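Local coordinates for universal stress protein MT1672 (PDB 1TQ8) that is of unknown function but, as a member of the universal stress protein A family, probably takes part in the cell's response to stress, at residues Arg101-Ala106 with Val112-Glu117; Leu47-Ala52 with Glu88-Ala93; Ser15-Val20 with Ala38-Ala43. All blocks are in the same frame, centred on the assembly; numbering follows the deposited sequence.

Contact 1: residues Arg101-Ala106 with Val112-Glu117; sequences RPIVGA and VNLADE
The flat guanidinium group of Arg101 carries a methyl of Leu114 over one of its faces, while Arg101 NH1 forms a salt bridge with Glu118, the residue just after the helix. The methyl is CD1, which stands 3.4 Å from Arg101 NE; the same Leu114 CD1 is 3.6 Å from Arg101 CZ and 3.4 Å from Arg101 NH2, so it sits over the NE and NH2 side of the group. The arginine gets there by a bend in its chain: CG points anti to the backbone N, and the turn at chi2 (105°) lifts the outer half off the strand toward the helix. Leu114 comes from the helix and crosses the arginine at a slant. Its second branch serves a different neighbour, with Leu114 CD2 lying 4.3 Å from Ile103 CD1, two residues further along the strand. One leucine thus spans a charged and an apolar partner on the same face of the sheet.

This is helix 107-117 folding back against strand 97-103, an edge strand of this chain's sheet, which the helix directly follows. Pro102, between the two contacting strand residues, turns instead to helix 79-91. Ile103 is also packed by Ile133 of the third subunit, while Ala115 on the helix meets Ala149 of the second subunit.

No hydrogen bond links the two segments. The charge of Arg101 is probably balanced mainly by Glu118, and Leu114 supplies an apolar lid on the delocalised cation, which probably favours a guanidinium held in one orientation while its NH1 remains paired with the carboxylate.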
loop_
_atom_site.group_PDB
_atom_site.type_symbol
_atom_site.label_atom_id
_atom_site.label_comp_id
_atom_site.label_asym_id
_atom_site.label_seq_id
_atom_site.Cartn_x
_atom_site.Cartn_y
_atom_site.Cartn_z
ATOM N N ARG A 101 -23.713 0.798 12.282
ATOM C CA ARG A 101 -23.608 2.030 11.519
ATOM C C ARG A 101 -23.380 1.736 10.041
ATOM O O ARG A 101 -22.477 0.979 9.690
ATOM C CB ARG A 101 -22.402 2.803 12.039
ATOM C CG ARG A 101 -22.415 4.283 11.846
ATOM C CD ARG A 101 -22.719 4.920 13.174
ATOM N NE ARG A 101 -22.131 6.240 13.294
ATOM C CZ ARG A 101 -22.087 6.923 14.430
ATOM N NH1 ARG A 101 -22.600 6.393 15.535
ATOM N NH2 ARG A 101 -21.533 8.132 14.464
ATOM N N PRO A 102 -24.223 2.287 9.156
ATOM C CA PRO A 102 -24.021 2.048 7.725
ATOM C C PRO A 102 -23.032 3.136 7.273
ATOM O O PRO A 102 -23.065 4.263 7.784
ATOM C CB PRO A 102 -25.408 2.282 7.127
ATOM C CG PRO A 102 -26.329 2.069 8.261
ATOM C CD PRO A 102 -25.606 2.722 9.401
ATOM N N ILE A 103 -22.143 2.788 6.343
ATOM C CA ILE A 103 -21.149 3.717 5.798
ATOM C C ILE A 103 -21.602 4.045 4.382
ATOM O O ILE A 103 -21.894 3.158 3.581
ATOM C CB ILE A 103 -19.748 3.082 5.745
ATOM C CG1 ILE A 103 -19.090 3.149 7.122
ATOM C CG2 ILE A 103 -18.888 3.777 4.718
ATOM C CD1 ILE A 103 -18.643 4.516 7.513
ATOM N N VAL A 104 -21.623 5.326 4.073
ATOM C CA VAL A 104 -22.099 5.779 2.790
ATOM C C VAL A 104 -21.068 6.562 1.965
ATOM O O VAL A 104 -20.262 7.315 2.511
ATOM C CB VAL A 104 -23.362 6.618 3.056
ATOM C CG1 VAL A 104 -23.536 7.654 2.017
ATOM C CG2 VAL A 104 -24.566 5.701 3.146
ATOM N N GLY A 105 -21.102 6.380 0.648
ATOM C CA GLY A 105 -20.170 7.081 -0.224
ATOM C C GLY A 105 -18.785 6.460 -0.226
ATOM O O GLY A 105 -18.632 5.267 0.043
ATOM N N ALA A 106 -17.772 7.255 -0.546
ATOM C CA ALA A 106 -16.416 6.736 -0.549
ATOM C C ALA A 106 -16.175 6.252 0.887
ATOM O O ALA A 106 -16.156 7.038 1.836
ATOM C CB ALA A 106 -15.433 7.827 -0.947
ATOM N N VAL A 112 -12.964 7.717 8.114
ATOM C CA VAL A 112 -12.156 8.729 8.784
ATOM C C VAL A 112 -13.095 9.685 9.522
ATOM O O VAL A 112 -12.822 10.107 10.650
ATOM C CB VAL A 112 -11.299 9.519 7.750
ATOM C CG1 VAL A 112 -10.688 10.766 8.380
ATOM C CG2 VAL A 112 -10.198 8.618 7.208
ATOM N N ASN A 113 -14.208 10.017 8.872
ATOM C CA ASN A 113 -15.193 10.927 9.446
ATOM C C ASN A 113 -15.809 10.316 10.703
ATOM O O ASN A 113 -15.984 10.991 11.718
ATOM C CB ASN A 113 -16.297 11.229 8.424
ATOM C CG ASN A 113 -17.265 12.299 8.914
ATOM O OD1 ASN A 113 -16.915 13.477 9.003
ATOM N ND2 ASN A 113 -18.479 11.888 9.252
ATOM N N LEU A 114 -16.136 9.033 10.628
ATOM C CA LEU A 114 -16.729 8.341 11.758
ATOM C C LEU A 114 -15.744 8.307 12.926
ATOM O O LEU A 114 -16.119 8.592 14.062
ATOM C CB LEU A 114 -17.133 6.928 11.340
ATOM C CG LEU A 114 -17.647 5.963 12.410
ATOM C CD1 LEU A 114 -18.746 6.614 13.214
ATOM C CD2 LEU A 114 -18.137 4.696 11.731
ATOM N N ALA A 115 -14.484 7.981 12.637
ATOM C CA ALA A 115 -13.451 7.922 13.662
ATOM C C ALA A 115 -13.309 9.267 14.343
ATOM O O ALA A 115 -13.108 9.349 15.551
ATOM C CB ALA A 115 -12.122 7.517 13.048
ATOM N N ASP A 116 -13.409 10.329 13.562
ATOM C CA ASP A 116 -13.292 11.665 14.117
ATOM C C ASP A 116 -14.541 12.003 14.926
ATOM O O ASP A 116 -14.449 12.548 16.021
ATOM C CB ASP A 116 -13.120 12.694 12.995
ATOM C CG ASP A 116 -11.841 12.482 12.184
ATOM O OD1 ASP A 116 -11.692 13.154 11.131
ATOM O OD2 ASP A 116 -10.982 11.658 12.590
ATOM N N GLU A 117 -15.708 11.668 14.382
ATOM C CA GLU A 117 -16.977 11.965 15.031
ATOM C C GLU A 117 -17.193 11.195 16.338
ATOM O O GLU A 117 -17.789 11.714 17.278
ATOM C CB GLU A 117 -18.116 11.678 14.052
ATOM C CG GLU A 117 -19.276 12.643 14.157
ATOM C CD GLU A 117 -18.875 14.087 13.899
ATOM O OE1 GLU A 117 -18.502 14.409 12.750
ATOM O OE2 GLU A 117 -18.931 14.898 14.849
#

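Contact 2: residues Leu47-Ala52 with Glu88-Ala93; sequences LIIASA and ERAHNA
Leu47 has CG anti to its amide nitrogen (chi1 178°), while Ile49 has CG1 beside the nitrogen and anti to the carbonyl carbon (chi1 -56°), continuing in an extended chain to CD1. These different settings send both side chains from the strand up to one small target, the methyl of Ala90 on helix 79-91. Leu47 CD2 lies 3.7 Å from Ala90 CB, and Ile49 CD1 approaches the same Ala90 CB at 4.1 Å. With Leu47 CD2 and Ile49 CD1 themselves 4.7 Å apart, the alanine methyl rests across the notch between two branched residues that share a face of the sheet.

The small side chain is consistent with a close approach of helix and strand, with Leu47 CA and Ala90 CA 8.5 Å apart. Around this point Leu47 also meets Ala37 and Ala41 of helix 28-41, and both strand residues touch Val98 of strand 97-103, so the methyl contact is one piece of the hydrophobic layer between the sheet and the two helices on this face. At the outer surface Arg89 forms a salt bridge with Asp35, which ties the two helices to each other.

Everything that meets across the segments is carbon, and all three residues are buried. The strand's backbone amides and carbonyls pair with strands 19-23 and 97-103, leaving the helix to be held here by dispersion and the exclusion of water.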
loop_
_atom_site.group_PDB
_atom_site.type_symbol
_atom_site.label_atom_id
_atom_site.label_comp_id
_atom_site.label_asym_id
_atom_site.label_seq_id
_atom_site.Cartn_x
_atom_site.Cartn_y
_atom_site.Cartn_z
ATOM N N LEU A 47 -18.112 -0.450 21.038
ATOM C CA LEU A 47 -17.831 -1.114 19.767
ATOM C C LEU A 47 -18.798 -0.636 18.691
ATOM O O LEU A 47 -20.004 -0.840 18.807
ATOM C CB LEU A 47 -17.978 -2.631 19.898
ATOM C CG LEU A 47 -17.741 -3.399 18.594
ATOM C CD1 LEU A 47 -16.318 -3.150 18.111
ATOM C CD2 LEU A 47 -17.967 -4.889 18.801
ATOM N N ILE A 48 -18.279 -0.002 17.646
ATOM C CA ILE A 48 -19.133 0.463 16.562
ATOM C C ILE A 48 -18.890 -0.433 15.368
ATOM O O ILE A 48 -17.754 -0.566 14.918
ATOM C CB ILE A 48 -18.805 1.906 16.169
ATOM C CG1 ILE A 48 -19.011 2.822 17.367
ATOM C CG2 ILE A 48 -19.692 2.347 15.022
ATOM C CD1 ILE A 48 -18.623 4.260 17.111
ATOM N N ILE A 49 -19.949 -1.063 14.871
ATOM C CA ILE A 49 -19.828 -1.950 13.721
ATOM C C ILE A 49 -20.293 -1.244 12.468
ATOM O O ILE A 49 -21.443 -0.811 12.383
ATOM C CB ILE A 49 -20.676 -3.205 13.859
ATOM C CG1 ILE A 49 -20.318 -3.947 15.145
ATOM C CG2 ILE A 49 -20.439 -4.111 12.646
ATOM C CD1 ILE A 49 -21.059 -5.274 15.292
ATOM N N ALA A 50 -19.405 -1.151 11.484
ATOM C CA ALA A 50 -19.730 -0.464 10.239
ATOM C C ALA A 50 -19.727 -1.363 9.018
ATOM O O ALA A 50 -19.015 -2.370 8.969
ATOM C CB ALA A 50 -18.745 0.701 10.012
ATOM N N SER A 51 -20.530 -0.979 8.030
ATOM C CA SER A 51 -20.616 -1.705 6.772
ATOM C C SER A 51 -20.905 -0.714 5.655
ATOM O O SER A 51 -21.766 0.157 5.787
ATOM C CB SER A 51 -21.719 -2.753 6.820
ATOM O OG SER A 51 -21.685 -3.561 5.660
ATOM N N ALA A 52 -20.179 -0.846 4.554
ATOM C CA ALA A 52 -20.358 0.056 3.430
ATOM C C ALA A 52 -21.622 -0.280 2.670
ATOM O O ALA A 52 -21.900 -1.444 2.382
ATOM C CB ALA A 52 -19.158 -0.026 2.501
ATOM N N GLU A 88 -25.068 -9.271 16.748
ATOM C CA GLU A 88 -25.337 -10.477 17.535
ATOM C C GLU A 88 -24.056 -11.232 17.827
ATOM O O GLU A 88 -23.846 -11.714 18.940
ATOM C CB GLU A 88 -26.320 -11.409 16.814
ATOM C CG GLU A 88 -27.725 -10.836 16.676
ATOM C CD GLU A 88 -28.496 -10.795 17.998
ATOM O OE1 GLU A 88 -27.930 -10.342 19.023
ATOM O OE2 GLU A 88 -29.681 -11.203 18.007
ATOM N N ARG A 89 -23.188 -11.333 16.832
ATOM C CA ARG A 89 -21.945 -12.045 17.041
ATOM C C ARG A 89 -21.029 -11.279 17.990
ATOM O O ARG A 89 -20.328 -11.883 18.797
ATOM C CB ARG A 89 -21.252 -12.306 15.706
ATOM C CG ARG A 89 -20.010 -13.157 15.838
ATOM C CD ARG A 89 -19.768 -13.974 14.595
ATOM N NE ARG A 89 -18.624 -14.860 14.773
ATOM C CZ ARG A 89 -18.266 -15.798 13.902
ATOM N NH1 ARG A 89 -18.967 -15.976 12.787
ATOM N NH2 ARG A 89 -17.205 -16.554 14.143
ATOM N N ALA A 90 -21.036 -9.955 17.914
ATOM C CA ALA A 90 -20.192 -9.173 18.815
ATOM C C ALA A 90 -20.567 -9.491 20.265
ATOM O O ALA A 90 -19.692 -9.746 21.098
ATOM C CB ALA A 90 -20.344 -7.672 18.542
ATOM N N HIS A 91 -21.865 -9.479 20.564
ATOM C CA HIS A 91 -22.332 -9.782 21.918
ATOM C C HIS A 91 -21.839 -11.165 22.362
ATOM O O HIS A 91 -21.223 -11.295 23.416
ATOM C CB HIS A 91 -23.865 -9.705 21.986
ATOM C CG HIS A 91 -24.401 -8.301 21.992
ATOM N ND1 HIS A 91 -25.601 -7.957 21.403
ATOM C CD2 HIS A 91 -23.900 -7.157 22.516
ATOM C CE1 HIS A 91 -25.815 -6.662 21.562
ATOM N NE2 HIS A 91 -24.798 -6.152 22.234
ATOM N N ASN A 92 -22.078 -12.188 21.549
ATOM C CA ASN A 92 -21.640 -13.529 21.902
ATOM C C ASN A 92 -20.141 -13.623 22.098
ATOM O O ASN A 92 -19.629 -14.660 22.509
ATOM C CB ASN A 92 -22.068 -14.539 20.840
ATOM C CG ASN A 92 -23.560 -14.541 20.621
ATOM O OD1 ASN A 92 -24.322 -14.110 21.489
ATOM N ND2 ASN A 92 -23.992 -15.039 19.465
ATOM N N ALA A 93 -19.426 -12.550 21.795
ATOM C CA ALA A 93 -17.983 -12.565 21.959
ATOM C C ALA A 93 -17.576 -11.754 23.180
ATOM O O ALA A 93 -16.396 -11.471 23.381
ATOM C CB ALA A 93 -17.312 -12.022 20.716
#

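Contact 3: residues Ser15-Val20 with Ala38-Ala43; sequences SAYKTV and AQIAGA
Val20 meets Ala41 where the first beta-alpha-beta unit of this Rossmann-like domain begins and its helix ends: strand 19-23, helix 28-41 and strand 46-52 form the unit, and its helix lies against the parallel sheet. This is the close side of the contact. The backbones approach to 6.5 Å between Val20 CA and Ala41 CA, and Val20 CG2 comes to 4.3 Å from Ala41 CB. Both residues are buried, and Leu47 of the next strand touches each of them, while Leu122 and Val124 of strand 122-126 pack on Val20 as well. The helix closes directly beyond this point, at Gly42, whose positive phi (59°) turns the chain out of the helix and on toward strand 46-52.

Toward the N terminus the backbones draw apart and a water enters between them, and Tyr17 and Ile40 are only partly buried, although their side chains still touch. Tyr17, in the loop before the strand, runs alongside Ile40, and both side chains point the same way. It presents the edge of its ring: Ile40 CG2 lies near the ring plane, 4.1 Å from Tyr17 CD1, with no part of the isoleucine over a face. A chi1 of -70°, with CG anti to the carbonyl carbon, carries the ring along the isoleucine. Its outer end belongs to the subunit interface, where the hydroxyl is hydrogen-bonded to Asp152 of the second subunit and the ring makes a cation-pi contact with Arg36 of that subunit.

No direct hydrogen bond crosses between loop and helix end here; a water takes over. It donates both of its hydrogens to backbone carbonyls, bridging the two backbones, from the loop to the last turn of the helix: the water oxygen is 2.7 Å from Tyr17 O and 2.5 Å from Ile40 O.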
loop_
_atom_site.group_PDB
_atom_site.type_symbol
_atom_site.label_atom_id
_atom_site.label_comp_id
_atom_site.label_asym_id
_atom_site.label_seq_id
_atom_site.Cartn_x
_atom_site.Cartn_y
_atom_site.Cartn_z
ATOM N N SER A 15 -3.605 3.343 28.252
ATOM C CA SER A 15 -4.724 2.549 28.748
ATOM C C SER A 15 -5.320 1.701 27.632
ATOM O O SER A 15 -4.849 1.738 26.497
ATOM C CB SER A 15 -5.801 3.467 29.330
ATOM O OG SER A 15 -6.212 4.434 28.376
ATOM N N ALA A 16 -6.352 0.931 27.964
ATOM C CA ALA A 16 -7.012 0.081 26.981
ATOM C C ALA A 16 -7.807 0.934 26.000
ATOM O O ALA A 16 -8.146 2.082 26.285
ATOM C CB ALA A 16 -7.937 -0.908 27.675
ATOM N N TYR A 17 -8.100 0.369 24.839
ATOM C CA TYR A 17 -8.866 1.082 23.832
ATOM C C TYR A 17 -10.288 1.290 24.337
ATOM O O TYR A 17 -10.908 0.357 24.836
ATOM C CB TYR A 17 -8.898 0.272 22.539
ATOM C CG TYR A 17 -7.573 0.221 21.834
ATOM C CD1 TYR A 17 -6.968 -0.996 21.538
ATOM C CD2 TYR A 17 -6.924 1.400 21.443
ATOM C CE1 TYR A 17 -5.749 -1.039 20.871
ATOM C CE2 TYR A 17 -5.709 1.364 20.775
ATOM C CZ TYR A 17 -5.128 0.139 20.491
ATOM O OH TYR A 17 -3.928 0.090 19.815
ATOM N N LYS A 18 -10.803 2.505 24.199
ATOM C CA LYS A 18 -12.153 2.792 24.646
ATOM C C LYS A 18 -13.202 2.755 23.539
ATOM O O LYS A 18 -14.318 2.298 23.768
ATOM C CB LYS A 18 -12.207 4.157 25.323
ATOM C CG LYS A 18 -11.152 4.399 26.376
ATOM C CD LYS A 18 -11.374 5.769 27.002
ATOM C CE LYS A 18 -10.223 6.168 27.923
ATOM N NZ LYS A 18 -8.995 6.518 27.144
ATOM N N THR A 19 -12.854 3.238 22.346
ATOM C CA THR A 19 -13.803 3.268 21.228
ATOM C C THR A 19 -13.282 2.554 19.989
ATOM O O THR A 19 -12.465 3.091 19.251
ATOM C CB THR A 19 -14.154 4.718 20.846
ATOM O OG1 THR A 19 -14.638 5.415 22.003
ATOM C CG2 THR A 19 -15.229 4.742 19.765
ATOM N N VAL A 20 -13.788 1.345 19.766
ATOM C CA VAL A 20 -13.383 0.504 18.650
ATOM C C VAL A 20 -14.372 0.503 17.488
ATOM O O VAL A 20 -15.578 0.324 17.685
ATOM C CB VAL A 20 -13.231 -0.958 19.109
ATOM C CG1 VAL A 20 -12.573 -1.795 18.020
ATOM C CG2 VAL A 20 -12.425 -1.010 20.394
ATOM N N ALA A 38 -14.594 -7.478 19.089
ATOM C CA ALA A 38 -15.460 -7.666 20.250
ATOM C C ALA A 38 -14.615 -8.054 21.460
ATOM O O ALA A 38 -14.814 -7.532 22.562
ATOM C CB ALA A 38 -16.491 -8.745 19.966
ATOM N N GLN A 39 -13.665 -8.961 21.237
ATOM C CA GLN A 39 -12.768 -9.431 22.288
ATOM C C GLN A 39 -11.967 -8.286 22.877
ATOM O O GLN A 39 -11.632 -8.305 24.052
ATOM C CB GLN A 39 -11.809 -10.485 21.725
ATOM C CG GLN A 39 -10.859 -11.115 22.751
ATOM C CD GLN A 39 -9.677 -10.218 23.129
ATOM O OE1 GLN A 39 -8.931 -9.753 22.264
ATOM N NE2 GLN A 39 -9.491 -9.994 24.428
ATOM N N ILE A 40 -11.667 -7.283 22.060
ATOM C CA ILE A 40 -10.887 -6.144 22.516
ATOM C C ILE A 40 -11.759 -5.108 23.202
ATOM O O ILE A 40 -11.330 -4.455 24.148
ATOM C CB ILE A 40 -10.161 -5.461 21.331
ATOM C CG1 ILE A 40 -9.237 -6.467 20.651
ATOM C CG2 ILE A 40 -9.400 -4.229 21.812
ATOM C CD1 ILE A 40 -8.540 -5.949 19.423
ATOM N N ALA A 41 -12.980 -4.940 22.713
ATOM C CA ALA A 41 -13.878 -3.953 23.298
ATOM C C ALA A 41 -14.363 -4.427 24.664
ATOM O O ALA A 41 -14.490 -3.642 25.604
ATOM C CB ALA A 41 -15.054 -3.709 22.371
ATOM N N GLY A 42 -14.637 -5.721 24.760
ATOM C CA GLY A 42 -15.086 -6.296 26.016
ATOM C C GLY A 42 -16.361 -5.717 26.596
ATOM O O GLY A 42 -17.384 -5.611 25.917
ATOM N N ALA A 43 -16.294 -5.328 27.864
ATOM C CA ALA A 43 -17.464 -4.792 28.536
ATOM C C ALA A 43 -17.309 -3.354 28.988
ATOM O O ALA A 43 -18.253 -2.754 29.501
ATOM C CB ALA A 43 -17.812 -5.672 29.721
HETATM O O HOH W 1 -10.600 -2.279 25.096
#

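Overall arrangement
Followed from the N terminus, the three contacts come in series, none nested in or crossing another. Contact 3 closes the first loop, returning the end of helix 28-41 to the start of strand 19-23. Contact 2 closes the longest, of 35 residues and partly unmodelled, bringing helix 79-91 back over strand 46-52. Contact 1 closes the shortest, a mere five residues, folding helix 107-117 onto strand 97-103. All three reach one parallel sheet. Strand 46-52 links them: Ile48 N probably bonds to Val20 O (2.7 Å), and Ile103 N to Ser51 O (2.7 Å). Contacts 1 and 3 do not touch, yet both meet the second subunit.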